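Local coordinates for bifunctional endo-1,4-beta-xylanase A (Neocallimastix patriciarum, PDB 2VG9), which hydrolyses internal beta-1,4 linkages of the xylan backbone as an endo-acting glycoside hydrolase of family 11, at residues 176-179 / 180-183; 129-133 / 134-138. One frame throughout, in Å; residues are numbered along the deposited sequence.

Contacts 1 and 2 illustrate how a beta jelly roll fastens its single short helix to the adjoining hairpin of the large sheet. From the N terminus, contact 2 comes first: residues 129-133 run out, turn at Asp-133 and Gly-134, and return as 134-138, closing a tight hairpin. The chain continues through strands 153-163 and 169-173 before helix 174-182 carries contact 1, so the two local contacts lie in series, neither nested nor crossed. In space their centres are about 11 Å apart. The hairpin face bearing Val-130, Ile-132 and Tyr-137 meets the helix: His-177 CD2 lies 3.5 Å from Ile-132 CD1, and Glu-180 packs on both Val-130 and Ile-132.

Contact 1. Residues 176-179 / 180-183; sequences DHFK and EWAK
Helix 174-182, the only helix of this family 11 jelly roll, shows in Trp-181 how an indole can fold back over its own helix. Trp-181 N donates to His-177 O at 3.0 Å, and the same oxygen sits over one face of the indole, toward its rim, 3.3 Å above the plane. With CG anti to the carbonyl carbon (chi1 -58°), the ring is swung back toward the preceding turn, where its far corner also meets Phe-178. There Trp-181 CZ3 comes to the edge of the Phe-178 ring, 3.5 Å from Phe-178 CD1, and the two ring planes are inclined at 40°. Phe-99 and Tyr-112 meet the Phe-178 ring edge-to-face, so the helix packs on the sheet through Phe-178, with a weak hydrogen bond from Trp-181 NE1 to Ser-161 OG added. An alanine at Trp-181 would keep the backbone bond but would probably open a gap beside Phe-178 and leave Ser-161 OG without this donor. Further bonds of the i to i+4 pattern join Glu-180 N to Asp-176 O and Ala-182 N to Phe-178 O. The bond from Lys-183 N to Lys-179 O, 2.8 Å long, is more bent, 146° at the hydrogen.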
loop_
_atom_site.group_PDB
_atom_site.type_symbol
_atom_site.label_atom_id
_atom_site.label_comp_id
_atom_site.label_asym_id
_atom_site.label_seq_id
_atom_site.Cartn_x
_atom_site.Cartn_y
_atom_site.Cartn_z
ATOM N N ASP A 176 -5.020 -8.109 12.261
ATOM C CA ASP A 176 -4.454 -9.472 12.404
ATOM C C ASP A 176 -3.032 -9.580 11.779
ATOM O O ASP A 176 -2.174 -10.270 12.311
ATOM C CB ASP A 176 -5.381 -10.529 11.775
ATOM C CG ASP A 176 -6.489 -10.981 12.700
ATOM O OD1 ASP A 176 -6.609 -10.416 13.819
ATOM O OD2 ASP A 176 -7.246 -11.903 12.284
ATOM N N HIS A 177 -2.804 -8.888 10.656
ATOM C CA HIS A 177 -1.478 -8.744 10.060
ATOM C C HIS A 177 -0.568 -8.012 11.022
ATOM O O HIS A 177 0.547 -8.465 11.264
ATOM C CB HIS A 177 -1.549 -8.024 8.711
ATOM C CG HIS A 177 -2.163 -8.864 7.627
ATOM N ND1 HIS A 177 -3.526 -8.916 7.400
ATOM C CD2 HIS A 177 -1.606 -9.728 6.751
ATOM C CE1 HIS A 177 -3.776 -9.756 6.407
ATOM N NE2 HIS A 177 -2.631 -10.266 6.007
ATOM N N PHE A 178 -1.046 -6.910 11.612
ATOM C CA PHE A 178 -0.197 -6.181 12.599
ATOM C C PHE A 178 0.188 -7.107 13.762
ATOM O O PHE A 178 1.343 -7.082 14.216
ATOM C CB PHE A 178 -0.875 -4.907 13.148
ATOM C CG PHE A 178 -1.227 -3.861 12.093
ATOM C CD1 PHE A 178 -0.704 -3.934 10.793
ATOM C CD2 PHE A 178 -2.058 -2.777 12.430
ATOM C CE1 PHE A 178 -1.035 -2.951 9.817
ATOM C CE2 PHE A 178 -2.379 -1.797 11.485
ATOM C CZ PHE A 178 -1.844 -1.871 10.188
ATOM N N LYS A 179 -0.768 -7.903 14.244
ATOM C CA LYS A 179 -0.542 -8.838 15.377
ATOM C C LYS A 179 0.499 -9.895 15.033
ATOM O O LYS A 179 1.413 -10.159 15.825
ATOM C CB LYS A 179 -1.830 -9.559 15.783
ATOM C CG LYS A 179 -2.750 -8.779 16.709
ATOM C CD LYS A 179 -4.029 -9.613 17.009
ATOM C CE LYS A 179 -5.279 -8.713 17.095
ATOM N NZ LYS A 179 -6.341 -9.259 18.032
ATOM N N GLU A 180 0.364 -10.480 13.840
ATOM C CA GLU A 180 1.356 -11.423 13.309
ATOM C C GLU A 180 2.743 -10.847 13.214
ATOM O O GLU A 180 3.706 -11.551 13.551
ATOM C CB GLU A 180 0.928 -12.027 11.956
ATOM C CG GLU A 180 -0.250 -13.025 12.079
ATOM C CD GLU A 180 0.109 -14.365 12.762
ATOM O OE1 GLU A 180 1.284 -14.628 13.080
ATOM O OE2 GLU A 180 -0.803 -15.182 12.979
ATOM N N TRP A 181 2.879 -9.595 12.744
ATOM C CA TRP A 181 4.206 -8.965 12.699
ATOM C C TRP A 181 4.771 -8.715 14.105
ATOM O O TRP A 181 5.970 -8.946 14.382
ATOM C CB TRP A 181 4.165 -7.676 11.881
ATOM C CG TRP A 181 3.676 -7.837 10.438
ATOM C CD1 TRP A 181 3.717 -8.969 9.642
ATOM C CD2 TRP A 181 3.068 -6.810 9.635
ATOM N NE1 TRP A 181 3.155 -8.691 8.401
ATOM C CE2 TRP A 181 2.760 -7.375 8.380
ATOM C CE3 TRP A 181 2.740 -5.467 9.871
ATOM C CZ2 TRP A 181 2.139 -6.641 7.366
ATOM C CZ3 TRP A 181 2.139 -4.743 8.863
ATOM C CH2 TRP A 181 1.823 -5.335 7.637
ATOM N N ALA A 182 3.895 -8.253 14.998
ATOM C CA ALA A 182 4.221 -8.060 16.403
ATOM C C ALA A 182 4.722 -9.366 17.041
ATOM O O ALA A 182 5.708 -9.350 17.774
ATOM C CB ALA A 182 3.011 -7.503 17.147
ATOM N N LYS A 183 4.085 -10.486 16.700
ATOM C CA LYS A 183 4.441 -11.809 17.219
ATOM C C LYS A 183 5.861 -12.228 16.852
ATOM O O LYS A 183 6.397 -13.126 17.490
ATOM C CB LYS A 183 3.511 -12.882 16.676
ATOM C CG LYS A 183 2.425 -13.336 17.595
ATOM C CD LYS A 183 1.474 -14.236 16.817
ATOM C CE LYS A 183 0.547 -14.996 17.732
ATOM N NZ LYS A 183 -0.483 -14.113 18.352
#

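Contact 2. Residues 129-133 / 134-138; sequences MVTID and GAQYK
The beta hairpin of strands 128-132 and 135-145 is a compact example of polar groups satisfied across two antiparallel strands. Ile-132 and Ala-135 bracket a type I' turn, and each uses both its N-H and its carbonyl on the other. Ile-132 N reaches Ala-135 O at 2.8 Å in the carbonyl plane, whereas Ala-135 N approaches Ile-132 O from above that plane, 55° out of it. Asp-133 and Gly-134 make the corner with positive phi; Asp-133 directs its carboxylate toward the start of helix 174-182, where OD1 is hydrogen-bonded to Thr-173 OG1, and OD2 is also satisfied outside the hairpin. Val-130 and Tyr-137 form the second hydrogen-bonded pair, Val-130 N to Tyr-137 O at 2.7 Å and Tyr-137 N to Val-130 O at 3.0 Å. Val-130 O also receives a CA-H contact from Gln-136. Tyr-137 lies on the buried face, CB against Val-130 CG2 and the ring edge beside Ile-132 O; its hydroxyl is hydrogen-bonded to both Glu-116 and Arg-163, which would fix the ring's far end. The opposite, more exposed face carries Met-129 SD against Lys-138 CB at 3.8 Å, while the extended lysine chain leads its NZ away to a salt bridge with Asp-124. On that face, too, Gln-136 is bent at chi2 (-50°), bringing its amide across to Thr-131. Thr-131 OG1 donates to Gln-136 OE1 at 2.6 Å, in the amide's carbonyl plane and on a lone pair of the oxygen.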
loop_
_atom_site.group_PDB
_atom_site.type_symbol
_atom_site.label_atom_id
_atom_site.label_comp_id
_atom_site.label_asym_id
_atom_site.label_seq_id
_atom_site.Cartn_x
_atom_site.Cartn_y
_atom_site.Cartn_z
ATOM N N MET A 129 5.174 -18.557 6.840
ATOM C CA MET A 129 3.769 -18.589 6.422
ATOM C C MET A 129 2.868 -18.473 7.610
ATOM O O MET A 129 3.104 -19.112 8.628
ATOM C CB MET A 129 3.484 -19.891 5.689
ATOM C CG MET A 129 4.315 -20.047 4.477
ATOM S SD MET A 129 3.755 -18.914 3.208
ATOM C CE MET A 129 4.781 -19.473 1.829
ATOM N N VAL A 130 1.821 -17.664 7.484
ATOM C CA VAL A 130 0.840 -17.515 8.538
ATOM C C VAL A 130 -0.581 -17.669 7.946
ATOM O O VAL A 130 -0.768 -17.599 6.738
ATOM C CB VAL A 130 1.004 -16.158 9.281
ATOM C CG1 VAL A 130 2.386 -16.054 9.980
ATOM C CG2 VAL A 130 0.767 -14.970 8.321
ATOM N N THR A 131 -1.568 -17.917 8.798
ATOM C CA THR A 131 -2.944 -18.004 8.322
ATOM C C THR A 131 -3.708 -16.800 8.838
ATOM O O THR A 131 -3.807 -16.628 10.048
ATOM C CB THR A 131 -3.637 -19.347 8.811
ATOM O OG1 THR A 131 -2.888 -20.471 8.343
ATOM C CG2 THR A 131 -5.069 -19.453 8.271
ATOM N N ILE A 132 -4.244 -15.977 7.932
ATOM C CA ILE A 132 -5.020 -14.789 8.297
ATOM C C ILE A 132 -6.263 -14.763 7.383
ATOM O O ILE A 132 -6.152 -15.007 6.191
ATOM C CB ILE A 132 -4.199 -13.438 8.177
ATOM C CG1 ILE A 132 -3.026 -13.424 9.181
ATOM C CG2 ILE A 132 -5.098 -12.235 8.424
ATOM C CD1 ILE A 132 -1.862 -12.437 8.880
ATOM N N ASP A 133 -7.438 -14.484 7.946
ATOM C CA ASP A 133 -8.676 -14.505 7.157
ATOM C C ASP A 133 -8.851 -15.820 6.366
ATOM O O ASP A 133 -9.375 -15.831 5.248
ATOM C CB ASP A 133 -8.764 -13.263 6.227
ATOM C CG ASP A 133 -8.802 -11.958 7.004
ATOM O OD1 ASP A 133 -9.586 -11.869 7.976
ATOM O OD2 ASP A 133 -8.037 -11.029 6.670
ATOM N N GLY A 134 -8.373 -16.925 6.953
ATOM C CA GLY A 134 -8.513 -18.245 6.385
ATOM C C GLY A 134 -7.583 -18.512 5.215
ATOM O O GLY A 134 -7.763 -19.500 4.482
ATOM N N ALA A 135 -6.613 -17.614 5.014
ATOM C CA ALA A 135 -5.745 -17.676 3.853
ATOM C C ALA A 135 -4.280 -17.618 4.262
ATOM O O ALA A 135 -3.933 -17.053 5.319
ATOM C CB ALA A 135 -6.061 -16.522 2.888
ATOM N N GLN A 136 -3.430 -18.165 3.392
ATOM C CA GLN A 136 -1.992 -18.198 3.596
ATOM C C GLN A 136 -1.301 -16.916 3.115
ATOM O O GLN A 136 -1.546 -16.450 1.980
ATOM C CB GLN A 136 -1.374 -19.421 2.894
ATOM C CG GLN A 136 -1.862 -20.776 3.450
ATOM C CD GLN A 136 -1.768 -20.871 5.010
ATOM O OE1 GLN A 136 -2.788 -20.835 5.723
ATOM N NE2 GLN A 136 -0.540 -20.961 5.522
ATOM N N TYR A 137 -0.482 -16.340 4.010
ATOM C CA TYR A 137 0.326 -15.169 3.699
ATOM C C TYR A 137 1.721 -15.512 4.187
ATOM O O TYR A 137 1.880 -16.171 5.216
ATOM C CB TYR A 137 -0.148 -13.918 4.455
ATOM C CG TYR A 137 -1.422 -13.288 3.929
ATOM C CD1 TYR A 137 -1.375 -12.156 3.100
ATOM C CD2 TYR A 137 -2.677 -13.826 4.246
ATOM C CE1 TYR A 137 -2.559 -11.562 2.647
ATOM C CE2 TYR A 137 -3.864 -13.245 3.746
ATOM C CZ TYR A 137 -3.798 -12.137 2.959
ATOM O OH TYR A 137 -4.967 -11.549 2.467
ATOM N N LYS A 138 2.719 -15.048 3.453
ATOM C CA LYS A 138 4.105 -15.118 3.865
ATOM C C LYS A 138 4.475 -13.770 4.436
ATOM O O LYS A 138 4.290 -12.723 3.774
ATOM C CB LYS A 138 4.960 -15.380 2.639
ATOM C CG LYS A 138 6.444 -15.469 2.953
ATOM C CD LYS A 138 7.261 -15.806 1.724
ATOM C CE LYS A 138 8.733 -15.946 2.139
ATOM N NZ LYS A 138 9.522 -16.534 1.039
#